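Side-chain contacts in protein yxeP (PDB 1YSJ), which probably removes the acetyl group from N-acetylcysteine, as a dinuclear metal hydrolase of the M20 peptidase family: residues Ala177-His182 with Gly322-Ala327; Asn326-Ala331 with Ser389-Glu394; Ala332-Tyr337 with Ala396-Glu401; Val340-Ser345 with Phe362-Thr367. The protein carries 1 engineered substitution. All blocks are in the same frame, centred on the assembly; numbering follows the deposited sequence.

Overall arrangement
Contacts 1 and 2 are buried. Contact 1 sets a strand of the mixed sheet against the chain at helix 325-334; contact 2 packs that helix on helix 384-402. Contact 1 is wholly apolar and rests on two phenylalanine rings. Contact 2 puts one hydroxyl-to-carbonyl bond among alanines. Contact 3 holds the same two helices as contact 2, and their centres are about 3 Å apart. It lies farther out, and its chemistry turns to charge at an exposed arginine. Contact 4 is buried but belongs to strand 360-366 and the chain after strand 338-341, close to the metal site. Strand 175-184 of contact 1 and strand 360-366 of contact 4 are neighbours in the sheet.

Contact 1. Residues Ala177-His182 with Gly322-Ala327; sequences AIFGMH and GTFLNA. With NI (nickel (II) ion), chain C.
The ring of F324 has F179 against one face and the hydroxyl of its own neighbour T323 over the other. T323 OG1 sits 3.4 Å above the F324 ring plane, over its centre. The F179 ring meets the opposite face edge-on. This is a T-shaped pair, with centroids 5.1 Å apart and planes at 85°. The touching edge is CE2 and CZ of F179. F179 CE2 comes to 3.7 Å from F324 CG, and F179 CZ to 3.8 Å from F324 CD2. Farther out along the F324 ring, A177 CB lies 3.5 Å from F324 CZ. A177 and F179 are two apart in strand 175-184, and their CB atoms both point toward F324. F324 holds CG beside its backbone N (chi1 -54°), which turns the ring toward the strand. An alanine here is likely to cost A177 and the F179 edge their shared partner and to open a gap beside the strand. Around the pair, V399 of helix 384-402 packs on F179, while P359 and I403 pack on F324. The strand runs on to H182, which stands well away from the phenylalanine pair. H182 NE2 binds nickel at 2.2 Å, and C122, H124 and two waters complete this metal site. The contact joins a strand of the mixed sheet to the chain leading into helix 325-334, in the alpha/beta catalytic domain of the M20 peptidases, where this strand carries the nickel ligand H182.

Contact 2. Residues Asn326-Ala331 with Ser389-Glu394; sequences NAASEA and SQYFAE
Helix segments 326-331 and 389-394 run more nearly antiparallel than parallel, at 132° between their directions. Their axes come within 9.4 Å. The backbones are nearest at A331 and E394, whose CA atoms are 5.5 Å apart. The small A328 and A331 meet the other helix here, consistent with this close approach. Y391 reaches across the gap. Its CG is anti to the backbone N (chi1 -180°), which sends the ring out to the other helix. There Y391 OH donates a hydrogen bond of 2.6 Å to A328 O. The donor comes in from the side of the carbonyl, with a C=O...donor angle of 114°, and is tilted somewhat from the carbonyl plane. A328 CB also lies 3.4 Å from Y391 OH. A331 CB packs obliquely on the ring, 3.8 Å from Y391 CE1. Next along, A331 CB and E394 CB are 4.4 Å apart. The E394 carboxylate turns from A331 to salt bridges with R334 and R141. F392, on another side of the helix, packs on F179, M181 and V363. The chemistry is mostly apolar with one polar link. The phenol group of a buried tyrosine is satisfied by a main-chain oxygen of the neighbouring helix. That bond and the A331 methyl together should restrict the ring, while the E394 carboxylate is paired with R334, farther along helix 325-334, and with R141.

Contact 3. Residues Ala332-Tyr337 with Ala396-Glu401; sequences AARLGY and AVIVLE
R334 lays one face of its guanidinium on the side chain of I398. I398 CG1 is 3.3 Å above the guanidinium plane, toward the rim, and 3.4 Å from R334 NH1. I398 CD1 adds to the cover, 3.8 Å from R334 CZ. At the guanidinium edge, R334 NH2 faces E401 OE1 at 3.7 Å, a long salt bridge. The guanidinium and carboxylate planes are 48° apart, so the two groups are not coplanar. R334 is extended from CG to NE, which spans the distance to helix 384-402. A stronger polar partner is E394 of that helix, which forms a salt bridge with R334 NH1. Two acidic side chains of one helix thus meet one arginine, and I398 lies against one face of it. Shortened to alanine, I398 is likely to leave that guanidinium face without its apolar cover and the group freer to turn between E394 and E401. I398 also packs on A327, E330 and A331 of helix 325-334. R334 itself sits in the last turn of helix 325-334. The helix ends in a Schellman motif: Y337 N bonds to A332 O at 2.7 Å and G336 N to A333 O at 3.2 Å, with G336 at positive phi. The contact is thus a charged, solvent-facing edge of the packing of two helices, next to a Schellman motif.

Contact 4. Residues Val340-Ser345 with Phe362-Thr367; sequences VHAEQS and FVWMGT
W364 fills most of this contact, with A342 and S345 against its indole and the backbone of E343 between them. The indole nitrogen makes the one hydrogen bond here. W364 NE1 donates to E343 O at 2.8 Å, with an N-H...O angle of 157°. The oxygen lies almost in the indole plane, and the nitrogen lies in the carbonyl plane. W364 keeps CG beside its backbone N (chi1 -62°), which aims the ring at the chain that follows strand 338-341. A342 CB touches the five-membered ring, 3.6 Å from W364 CD1. S345 CB touches the six-membered ring, 3.8 Å from both W364 CZ2 and W364 CH2. Both methyl and methylene approach obliquely. L199 and L187 also pack on W364, and K184 makes a cation-pi contact with it. The nearest side-chain atoms of W364 and of the nickel ligand H182 are about 4 Å apart. The bond satisfies the polar atom of a buried indole with a main-chain carbonyl. Together with the carbons at both rings, it should fix the rotation of W364. The indole is thereby held beside the nickel ligand H182, consistent with a second-shell place at the metal site.

Contact 1. Residues Ala177-His182 with Gly322-Ala327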
loop_
_atom_site.group_PDB
_atom_site.type_symbol
_atom_site.label_atom_id
_atom_site.label_comp_id
_atom_site.label_asym_id
_atom_site.label_seq_id
_atom_site.Cartn_x
_atom_site.Cartn_y
_atom_site.Cartn_z
ATOM N N ALA A 177 31.341 -20.695 27.227
ATOM C CA ALA A 177 30.887 -21.134 25.908
ATOM C C ALA A 177 29.432 -21.553 25.933
ATOM O O ALA A 177 28.929 -21.993 26.963
ATOM C CB ALA A 177 31.747 -22.277 25.411
ATOM N N ILE A 178 28.765 -21.422 24.790
ATOM C CA ILE A 178 27.367 -21.824 24.649
ATOM C C ILE A 178 27.141 -22.681 23.401
ATOM O O ILE A 178 27.671 -22.400 22.319
ATOM C CB ILE A 178 26.393 -20.606 24.673
ATOM C CG1 ILE A 178 24.933 -21.091 24.714
ATOM C CG2 ILE A 178 26.665 -19.643 23.491
ATOM C CD1 ILE A 178 23.958 -20.108 25.319
ATOM N N PHE A 179 26.340 -23.728 23.564
ATOM C CA PHE A 179 26.102 -24.670 22.485
ATOM C C PHE A 179 24.615 -24.912 22.276
ATOM O O PHE A 179 23.825 -24.864 23.221
ATOM C CB PHE A 179 26.863 -25.971 22.748
ATOM C CG PHE A 179 28.321 -25.755 23.027
ATOM C CD1 PHE A 179 28.792 -25.697 24.338
ATOM C CD2 PHE A 179 29.219 -25.566 21.983
ATOM C CE1 PHE A 179 30.145 -25.475 24.598
ATOM C CE2 PHE A 179 30.573 -25.342 22.234
ATOM C CZ PHE A 179 31.035 -25.297 23.541
ATOM N N GLY A 180 24.244 -25.156 21.025
ATOM C CA GLY A 180 22.850 -25.338 20.665
ATOM C C GLY A 180 22.693 -26.154 19.404
ATOM O O GLY A 180 23.665 -26.446 18.708
HETATM N N MSE A 181 21.458 -26.533 19.118
HETATM C CA MSE A 181 21.164 -27.272 17.915
HETATM C C MSE A 181 19.905 -26.732 17.271
HETATM O O MSE A 181 19.087 -26.074 17.921
HETATM C CB MSE A 181 20.980 -28.760 18.229
HETATM C CG MSE A 181 19.526 -29.207 18.326
HETATM SE SE MSE A 181 19.307 -30.999 19.015
HETATM C CE MSE A 181 19.110 -30.557 20.851
ATOM N N HIS A 182 19.765 -27.011 15.982
ATOM C CA HIS A 182 18.456 -27.008 15.374
ATOM C C HIS A 182 18.294 -28.268 14.542
ATOM O O HIS A 182 19.205 -28.659 13.808
ATOM C CB HIS A 182 18.215 -25.764 14.528
ATOM C CG HIS A 182 16.768 -25.397 14.429
ATOM N ND1 HIS A 182 15.863 -26.132 13.693
ATOM C CD2 HIS A 182 16.064 -24.393 15.002
ATOM C CE1 HIS A 182 14.664 -25.591 13.809
ATOM N NE2 HIS A 182 14.758 -24.534 14.598
ATOM N N GLY A 322 35.464 -21.266 15.746
ATOM C CA GLY A 322 36.326 -22.349 15.274
ATOM C C GLY A 322 37.132 -23.096 16.328
ATOM O O GLY A 322 37.718 -24.136 16.028
ATOM N N THR A 323 37.174 -22.584 17.558
ATOM C CA THR A 323 37.885 -23.278 18.640
ATOM C C THR A 323 37.142 -24.538 19.098
ATOM O O THR A 323 37.733 -25.411 19.737
ATOM C CB THR A 323 38.146 -22.376 19.878
ATOM O OG1 THR A 323 36.900 -22.010 20.484
ATOM C CG2 THR A 323 38.933 -21.123 19.502
ATOM N N PHE A 324 35.856 -24.624 18.760
ATOM C CA PHE A 324 35.012 -25.751 19.165
ATOM C C PHE A 324 34.759 -26.733 18.030
ATOM O O PHE A 324 34.117 -27.772 18.229
ATOM C CB PHE A 324 33.687 -25.251 19.743
ATOM C CG PHE A 324 33.860 -24.273 20.859
ATOM C CD1 PHE A 324 33.446 -22.953 20.709
ATOM C CD2 PHE A 324 34.477 -24.663 22.052
ATOM C CE1 PHE A 324 33.626 -22.037 21.737
ATOM C CE2 PHE A 324 34.665 -23.753 23.087
ATOM C CZ PHE A 324 34.240 -22.436 22.930
ATOM N N LEU A 325 35.279 -26.400 16.851
ATOM C CA LEU A 325 35.096 -27.213 15.653
ATOM C C LEU A 325 35.595 -28.644 15.859
ATOM O O LEU A 325 34.872 -29.603 15.582
ATOM C CB LEU A 325 35.796 -26.554 14.459
ATOM C CG LEU A 325 35.593 -27.135 13.060
ATOM C CD1 LEU A 325 34.145 -27.009 12.619
ATOM C CD2 LEU A 325 36.520 -26.430 12.079
ATOM N N ASN A 326 36.824 -28.772 16.356
ATOM C CA ASN A 326 37.416 -30.074 16.652
ATOM C C ASN A 326 36.580 -30.889 17.638
ATOM O O ASN A 326 36.339 -32.076 17.416
ATOM C CB ASN A 326 38.851 -29.912 17.170
ATOM C CG ASN A 326 39.855 -29.585 16.063
ATOM O OD1 ASN A 326 41.064 -29.638 16.285
ATOM N ND2 ASN A 326 39.360 -29.247 14.873
ATOM N N ALA A 327 36.137 -30.236 18.712
ATOM C CA ALA A 327 35.276 -30.848 19.724
ATOM C C ALA A 327 33.942 -31.320 19.145
ATOM O O ALA A 327 33.466 -32.409 19.482
ATOM C CB ALA A 327 35.040 -29.882 20.881
HETATM NI NI NI C . 13.128 -23.369 15.499
HETATM O O HOH W 1 13.158 -21.640 14.752
HETATM O O HOH W 2 14.699 -22.413 16.839
#

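Contact 2. Residues Asn326-Ala331 with Ser389-Glu394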
loop_
_atom_site.group_PDB
_atom_site.type_symbol
_atom_site.label_atom_id
_atom_site.label_comp_id
_atom_site.label_asym_id
_atom_site.label_seq_id
_atom_site.Cartn_x
_atom_site.Cartn_y
_atom_site.Cartn_z
ATOM N N ASN A 326 36.824 -28.772 16.356
ATOM C CA ASN A 326 37.416 -30.074 16.652
ATOM C C ASN A 326 36.580 -30.889 17.638
ATOM O O ASN A 326 36.339 -32.076 17.416
ATOM C CB ASN A 326 38.851 -29.912 17.170
ATOM C CG ASN A 326 39.855 -29.585 16.063
ATOM O OD1 ASN A 326 41.064 -29.638 16.285
ATOM N ND2 ASN A 326 39.360 -29.247 14.873
ATOM N N ALA A 327 36.137 -30.236 18.712
ATOM C CA ALA A 327 35.276 -30.848 19.724
ATOM C C ALA A 327 33.942 -31.320 19.145
ATOM O O ALA A 327 33.466 -32.409 19.482
ATOM C CB ALA A 327 35.040 -29.882 20.881
ATOM N N ALA A 328 33.348 -30.496 18.281
ATOM C CA ALA A 328 32.073 -30.818 17.636
ATOM C C ALA A 328 32.183 -32.055 16.756
ATOM O O ALA A 328 31.230 -32.826 16.648
ATOM C CB ALA A 328 31.563 -29.634 16.833
ATOM N N SER A 329 33.352 -32.241 16.145
ATOM C CA SER A 329 33.628 -33.388 15.282
ATOM C C SER A 329 33.929 -34.660 16.073
ATOM O O SER A 329 33.421 -35.732 15.738
ATOM C CB SER A 329 34.798 -33.086 14.336
ATOM O OG SER A 329 34.504 -31.993 13.486
ATOM N N GLU A 330 34.761 -34.543 17.109
ATOM C CA GLU A 330 35.161 -35.710 17.894
ATOM C C GLU A 330 34.051 -36.261 18.793
ATOM O O GLU A 330 34.074 -37.441 19.149
ATOM C CB GLU A 330 36.458 -35.460 18.680
ATOM C CG GLU A 330 36.425 -34.337 19.718
ATOM C CD GLU A 330 37.795 -34.093 20.358
ATOM O OE1 GLU A 330 38.410 -33.039 20.081
ATOM O OE2 GLU A 330 38.262 -34.963 21.128
ATOM N N ALA A 331 33.076 -35.421 19.136
ATOM C CA ALA A 331 31.910 -35.870 19.901
ATOM C C ALA A 331 31.070 -36.859 19.094
ATOM O O ALA A 331 30.603 -37.866 19.629
ATOM C CB ALA A 331 31.067 -34.684 20.357
ATOM N N SER A 389 20.779 -36.268 22.404
ATOM C CA SER A 389 21.018 -36.271 23.849
ATOM C C SER A 389 22.439 -36.736 24.155
ATOM O O SER A 389 23.143 -36.116 24.961
ATOM C CB SER A 389 19.976 -37.115 24.593
ATOM O OG SER A 389 19.878 -38.416 24.049
ATOM N N GLN A 390 22.855 -37.806 23.476
ATOM C CA GLN A 390 24.203 -38.362 23.601
ATOM C C GLN A 390 25.275 -37.417 23.060
ATOM O O GLN A 390 26.346 -37.278 23.663
ATOM C CB GLN A 390 24.304 -39.708 22.877
ATOM C CG GLN A 390 23.419 -40.817 23.430
ATOM C CD GLN A 390 23.707 -42.176 22.795
ATOM O OE1 GLN A 390 23.438 -43.221 23.393
ATOM N NE2 GLN A 390 24.263 -42.166 21.586
ATOM N N TYR A 391 24.986 -36.778 21.928
ATOM C CA TYR A 391 25.934 -35.869 21.286
ATOM C C TYR A 391 26.351 -34.709 22.190
ATOM O O TYR A 391 27.542 -34.429 22.340
ATOM C CB TYR A 391 25.366 -35.318 19.973
ATOM C CG TYR A 391 26.310 -34.376 19.265
ATOM C CD1 TYR A 391 27.403 -34.866 18.549
ATOM C CD2 TYR A 391 26.123 -32.991 19.328
ATOM C CE1 TYR A 391 28.285 -34.002 17.902
ATOM C CE2 TYR A 391 26.995 -32.119 18.683
ATOM C CZ TYR A 391 28.074 -32.633 17.972
ATOM O OH TYR A 391 28.944 -31.785 17.329
ATOM N N PHE A 392 25.365 -34.037 22.778
ATOM C CA PHE A 392 25.618 -32.874 23.616
ATOM C C PHE A 392 26.194 -33.244 24.978
ATOM O O PHE A 392 26.900 -32.441 25.592
ATOM C CB PHE A 392 24.357 -32.018 23.751
ATOM C CG PHE A 392 24.110 -31.134 22.565
ATOM C CD1 PHE A 392 23.342 -31.582 21.491
ATOM C CD2 PHE A 392 24.667 -29.863 22.505
ATOM C CE1 PHE A 392 23.127 -30.770 20.384
ATOM C CE2 PHE A 392 24.451 -29.033 21.397
ATOM C CZ PHE A 392 23.686 -29.486 20.340
ATOM N N ALA A 393 25.901 -34.457 25.442
ATOM C CA ALA A 393 26.524 -34.986 26.652
ATOM C C ALA A 393 28.017 -35.224 26.424
ATOM O O ALA A 393 28.842 -34.895 27.280
ATOM C CB ALA A 393 25.833 -36.264 27.098
ATOM N N GLU A 394 28.364 -35.777 25.263
ATOM C CA GLU A 394 29.761 -36.053 24.950
ATOM C C GLU A 394 30.517 -34.775 24.600
ATOM O O GLU A 394 31.678 -34.613 24.986
ATOM C CB GLU A 394 29.880 -37.086 23.827
ATOM C CG GLU A 394 31.214 -37.824 23.804
ATOM C CD GLU A 394 31.469 -38.659 25.062
ATOM O OE1 GLU A 394 30.507 -39.243 25.617
ATOM O OE2 GLU A 394 32.643 -38.737 25.487
#

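Contact 3. Residues Ala332-Tyr337 with Ala396-Glu401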
loop_
_atom_site.group_PDB
_atom_site.type_symbol
_atom_site.label_atom_id
_atom_site.label_comp_id
_atom_site.label_asym_id
_atom_site.label_seq_id
_atom_site.Cartn_x
_atom_site.Cartn_y
_atom_site.Cartn_z
ATOM N N ALA A 332 30.891 -36.568 17.807
ATOM C CA ALA A 332 30.172 -37.460 16.901
ATOM C C ALA A 332 30.993 -38.708 16.606
ATOM O O ALA A 332 30.442 -39.805 16.507
ATOM C CB ALA A 332 29.820 -36.740 15.613
ATOM N N ALA A 333 32.308 -38.529 16.472
ATOM C CA ALA A 333 33.231 -39.625 16.184
ATOM C C ALA A 333 33.260 -40.660 17.307
ATOM O O ALA A 333 33.193 -41.858 17.043
ATOM C CB ALA A 333 34.630 -39.084 15.914
ATOM N N ARG A 334 33.348 -40.188 18.552
ATOM C CA ARG A 334 33.336 -41.048 19.744
ATOM C C ARG A 334 32.089 -41.923 19.862
ATOM O O ARG A 334 32.154 -43.042 20.381
ATOM C CB ARG A 334 33.463 -40.209 21.016
ATOM C CG ARG A 334 34.879 -39.839 21.401
ATOM C CD ARG A 334 34.900 -39.289 22.813
ATOM N NE ARG A 334 36.163 -38.629 23.140
ATOM C CZ ARG A 334 36.398 -37.977 24.276
ATOM N NH1 ARG A 334 35.454 -37.886 25.210
ATOM N NH2 ARG A 334 37.579 -37.409 24.479
ATOM N N LEU A 335 30.959 -41.407 19.385
ATOM C CA LEU A 335 29.684 -42.114 19.489
ATOM C C LEU A 335 29.298 -42.851 18.202
ATOM O O LEU A 335 28.227 -43.461 18.120
ATOM C CB LEU A 335 28.578 -41.144 19.917
ATOM C CG LEU A 335 28.856 -40.343 21.196
ATOM C CD1 LEU A 335 27.942 -39.141 21.286
ATOM C CD2 LEU A 335 28.744 -41.209 22.449
ATOM N N GLY A 336 30.180 -42.802 17.207
ATOM C CA GLY A 336 29.931 -43.449 15.924
ATOM C C GLY A 336 28.859 -42.767 15.090
ATOM O O GLY A 336 28.204 -43.404 14.265
ATOM N N TYR A 337 28.678 -41.472 15.310
ATOM C CA TYR A 337 27.774 -40.676 14.487
ATOM C C TYR A 337 28.568 -39.979 13.390
ATOM O O TYR A 337 29.800 -39.921 13.446
ATOM C CB TYR A 337 26.994 -39.663 15.339
ATOM C CG TYR A 337 26.066 -40.297 16.352
ATOM C CD1 TYR A 337 25.947 -39.771 17.643
ATOM C CD2 TYR A 337 25.312 -41.432 16.027
ATOM C CE1 TYR A 337 25.095 -40.356 18.586
ATOM C CE2 TYR A 337 24.463 -42.026 16.956
ATOM C CZ TYR A 337 24.358 -41.486 18.234
ATOM O OH TYR A 337 23.513 -42.070 19.151
ATOM N N ALA A 396 29.826 -31.749 25.791
ATOM C CA ALA A 396 30.041 -31.066 27.072
ATOM C C ALA A 396 31.301 -31.549 27.793
ATOM O O ALA A 396 32.100 -30.733 28.263
ATOM C CB ALA A 396 28.824 -31.224 27.969
ATOM N N VAL A 397 31.471 -32.871 27.866
ATOM C CA VAL A 397 32.647 -33.485 28.485
ATOM C C VAL A 397 33.939 -33.098 27.748
ATOM O O VAL A 397 34.942 -32.753 28.381
ATOM C CB VAL A 397 32.511 -35.032 28.564
ATOM C CG1 VAL A 397 33.801 -35.681 29.066
ATOM C CG2 VAL A 397 31.335 -35.423 29.458
ATOM N N ILE A 398 33.896 -33.147 26.417
ATOM C CA ILE A 398 35.054 -32.832 25.580
ATOM C C ILE A 398 35.439 -31.355 25.652
ATOM O O ILE A 398 36.624 -31.028 25.781
ATOM C CB ILE A 398 34.837 -33.262 24.108
ATOM C CG1 ILE A 398 34.795 -34.787 24.002
ATOM C CG2 ILE A 398 35.944 -32.713 23.210
ATOM C CD1 ILE A 398 34.223 -35.307 22.701
ATOM N N VAL A 399 34.446 -30.470 25.571
ATOM C CA VAL A 399 34.694 -29.030 25.653
ATOM C C VAL A 399 35.347 -28.656 26.986
ATOM O O VAL A 399 36.365 -27.966 27.003
ATOM C CB VAL A 399 33.415 -28.190 25.399
ATOM C CG1 VAL A 399 33.665 -26.707 25.689
ATOM C CG2 VAL A 399 32.956 -28.360 23.970
ATOM N N LEU A 400 34.782 -29.145 28.087
ATOM C CA LEU A 400 35.294 -28.845 29.426
ATOM C C LEU A 400 36.708 -29.383 29.689
ATOM O O LEU A 400 37.406 -28.883 30.572
ATOM C CB LEU A 400 34.315 -29.318 30.511
ATOM C CG LEU A 400 32.999 -28.543 30.675
ATOM C CD1 LEU A 400 32.056 -29.274 31.625
ATOM C CD2 LEU A 400 33.228 -27.107 31.145
ATOM N N GLU A 401 37.119 -30.394 28.921
ATOM C CA GLU A 401 38.486 -30.919 28.978
ATOM C C GLU A 401 39.503 -29.914 28.439
ATOM O O GLU A 401 40.611 -29.807 28.961
ATOM C CB GLU A 401 38.607 -32.222 28.179
ATOM C CG GLU A 401 38.101 -33.475 28.890
ATOM C CD GLU A 401 38.016 -34.694 27.968
ATOM O OE1 GLU A 401 38.416 -34.597 26.784
ATOM O OE2 GLU A 401 37.544 -35.755 28.433
#

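Contact 4. Residues Val340-Ser345 with Phe362-Thr367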
loop_
_atom_site.group_PDB
_atom_site.type_symbol
_atom_site.label_atom_id
_atom_site.label_comp_id
_atom_site.label_asym_id
_atom_site.label_seq_id
_atom_site.Cartn_x
_atom_site.Cartn_y
_atom_site.Cartn_z
ATOM N N VAL A 340 28.621 -33.789 8.611
ATOM C CA VAL A 340 28.714 -33.220 7.269
ATOM C C VAL A 340 29.004 -31.726 7.392
ATOM O O VAL A 340 28.817 -31.140 8.465
ATOM C CB VAL A 340 27.424 -33.454 6.429
ATOM C CG1 VAL A 340 27.221 -34.943 6.144
ATOM C CG2 VAL A 340 26.199 -32.850 7.109
ATOM N N HIS A 341 29.476 -31.120 6.305
ATOM C CA HIS A 341 29.703 -29.680 6.280
ATOM C C HIS A 341 28.367 -28.949 6.210
ATOM O O HIS A 341 27.627 -29.079 5.230
ATOM C CB HIS A 341 30.610 -29.277 5.113
ATOM C CG HIS A 341 31.024 -27.837 5.145
ATOM N ND1 HIS A 341 31.893 -27.335 6.090
ATOM C CD2 HIS A 341 30.681 -26.792 4.355
ATOM C CE1 HIS A 341 32.072 -26.043 5.877
ATOM N NE2 HIS A 341 31.349 -25.689 4.830
ATOM N N ALA A 342 28.070 -28.188 7.262
ATOM C CA ALA A 342 26.772 -27.535 7.417
ATOM C C ALA A 342 26.457 -26.541 6.299
ATOM O O ALA A 342 27.263 -25.665 5.987
ATOM C CB ALA A 342 26.673 -26.858 8.780
ATOM N N GLU A 343 25.282 -26.698 5.695
ATOM C CA GLU A 343 24.778 -25.739 4.720
ATOM C C GLU A 343 24.159 -24.554 5.449
ATOM O O GLU A 343 23.535 -24.720 6.503
ATOM C CB GLU A 343 23.740 -26.397 3.811
ATOM C CG GLU A 343 24.326 -27.417 2.830
ATOM C CD GLU A 343 23.265 -28.176 2.043
ATOM O OE1 GLU A 343 23.631 -28.826 1.041
ATOM O OE2 GLU A 343 22.070 -28.127 2.422
ATOM N N GLN A 344 24.333 -23.361 4.890
ATOM C CA GLN A 344 23.783 -22.151 5.497
ATOM C C GLN A 344 22.258 -22.085 5.397
ATOM O O GLN A 344 21.657 -22.652 4.483
ATOM C CB GLN A 344 24.423 -20.898 4.897
ATOM C CG GLN A 344 25.830 -20.619 5.420
ATOM C CD GLN A 344 26.551 -19.513 4.652
ATOM O OE1 GLN A 344 27.314 -18.742 5.230
ATOM N NE2 GLN A 344 26.311 -19.436 3.348
ATOM N N SER A 345 21.640 -21.406 6.359
ATOM C CA SER A 345 20.199 -21.210 6.361
ATOM C C SER A 345 19.870 -19.719 6.241
ATOM O O SER A 345 20.519 -18.887 6.879
ATOM C CB SER A 345 19.578 -21.803 7.631
ATOM O OG SER A 345 18.158 -21.762 7.584
ATOM N N PHE A 362 26.763 -23.766 17.125
ATOM C CA PHE A 362 25.404 -24.184 16.821
ATOM C C PHE A 362 25.441 -25.207 15.691
ATOM O O PHE A 362 26.024 -24.952 14.636
ATOM C CB PHE A 362 24.591 -22.954 16.407
ATOM C CG PHE A 362 23.100 -23.164 16.403
ATOM C CD1 PHE A 362 22.375 -23.137 17.591
ATOM C CD2 PHE A 362 22.417 -23.344 15.204
ATOM C CE1 PHE A 362 20.989 -23.309 17.588
ATOM C CE2 PHE A 362 21.031 -23.517 15.185
ATOM C CZ PHE A 362 20.318 -23.496 16.377
ATOM N N VAL A 363 24.820 -26.362 15.907
ATOM C CA VAL A 363 24.869 -27.445 14.915
ATOM C C VAL A 363 23.498 -27.838 14.353
ATOM O O VAL A 363 22.465 -27.622 14.997
ATOM C CB VAL A 363 25.572 -28.714 15.470
ATOM C CG1 VAL A 363 27.023 -28.424 15.803
ATOM C CG2 VAL A 363 24.832 -29.276 16.689
ATOM N N TRP A 364 23.505 -28.415 13.149
ATOM C CA TRP A 364 22.317 -29.062 12.598
ATOM C C TRP A 364 22.203 -30.471 13.166
ATOM O O TRP A 364 23.178 -31.223 13.171
ATOM C CB TRP A 364 22.370 -29.160 11.069
ATOM C CG TRP A 364 22.411 -27.863 10.282
ATOM C CD1 TRP A 364 23.127 -27.633 9.137
ATOM C CD2 TRP A 364 21.696 -26.641 10.553
ATOM N NE1 TRP A 364 22.911 -26.353 8.685
ATOM C CE2 TRP A 364 22.041 -25.720 9.533
ATOM C CE3 TRP A 364 20.804 -26.235 11.553
ATOM C CZ2 TRP A 364 21.522 -24.421 9.485
ATOM C CZ3 TRP A 364 20.293 -24.939 11.509
ATOM C CH2 TRP A 364 20.656 -24.049 10.480
HETATM N N MSE A 365 21.013 -30.827 13.640
HETATM C CA MSE A 365 20.735 -32.194 14.059
HETATM C C MSE A 365 19.861 -32.876 13.004
HETATM O O MSE A 365 18.698 -32.510 12.825
HETATM C CB MSE A 365 20.046 -32.201 15.428
HETATM C CG MSE A 365 19.890 -33.584 16.080
HETATM SE SE MSE A 365 21.572 -34.565 16.364
HETATM C CE MSE A 365 22.591 -33.219 17.420
ATOM N N GLY A 366 20.427 -33.855 12.302
ATOM C CA GLY A 366 19.679 -34.622 11.307
ATOM C C GLY A 366 18.474 -35.302 11.929
ATOM O O GLY A 366 18.595 -35.953 12.967
ATOM N N THR A 367 17.307 -35.137 11.312
ATOM C CA THR A 367 16.074 -35.725 11.848
ATOM C C THR A 367 15.230 -36.456 10.808
ATOM O O THR A 367 14.133 -36.909 11.119
ATOM C CB THR A 367 15.179 -34.683 12.573
ATOM O OG1 THR A 367 14.982 -33.543 11.727
ATOM C CG2 THR A 367 15.804 -34.245 13.900
#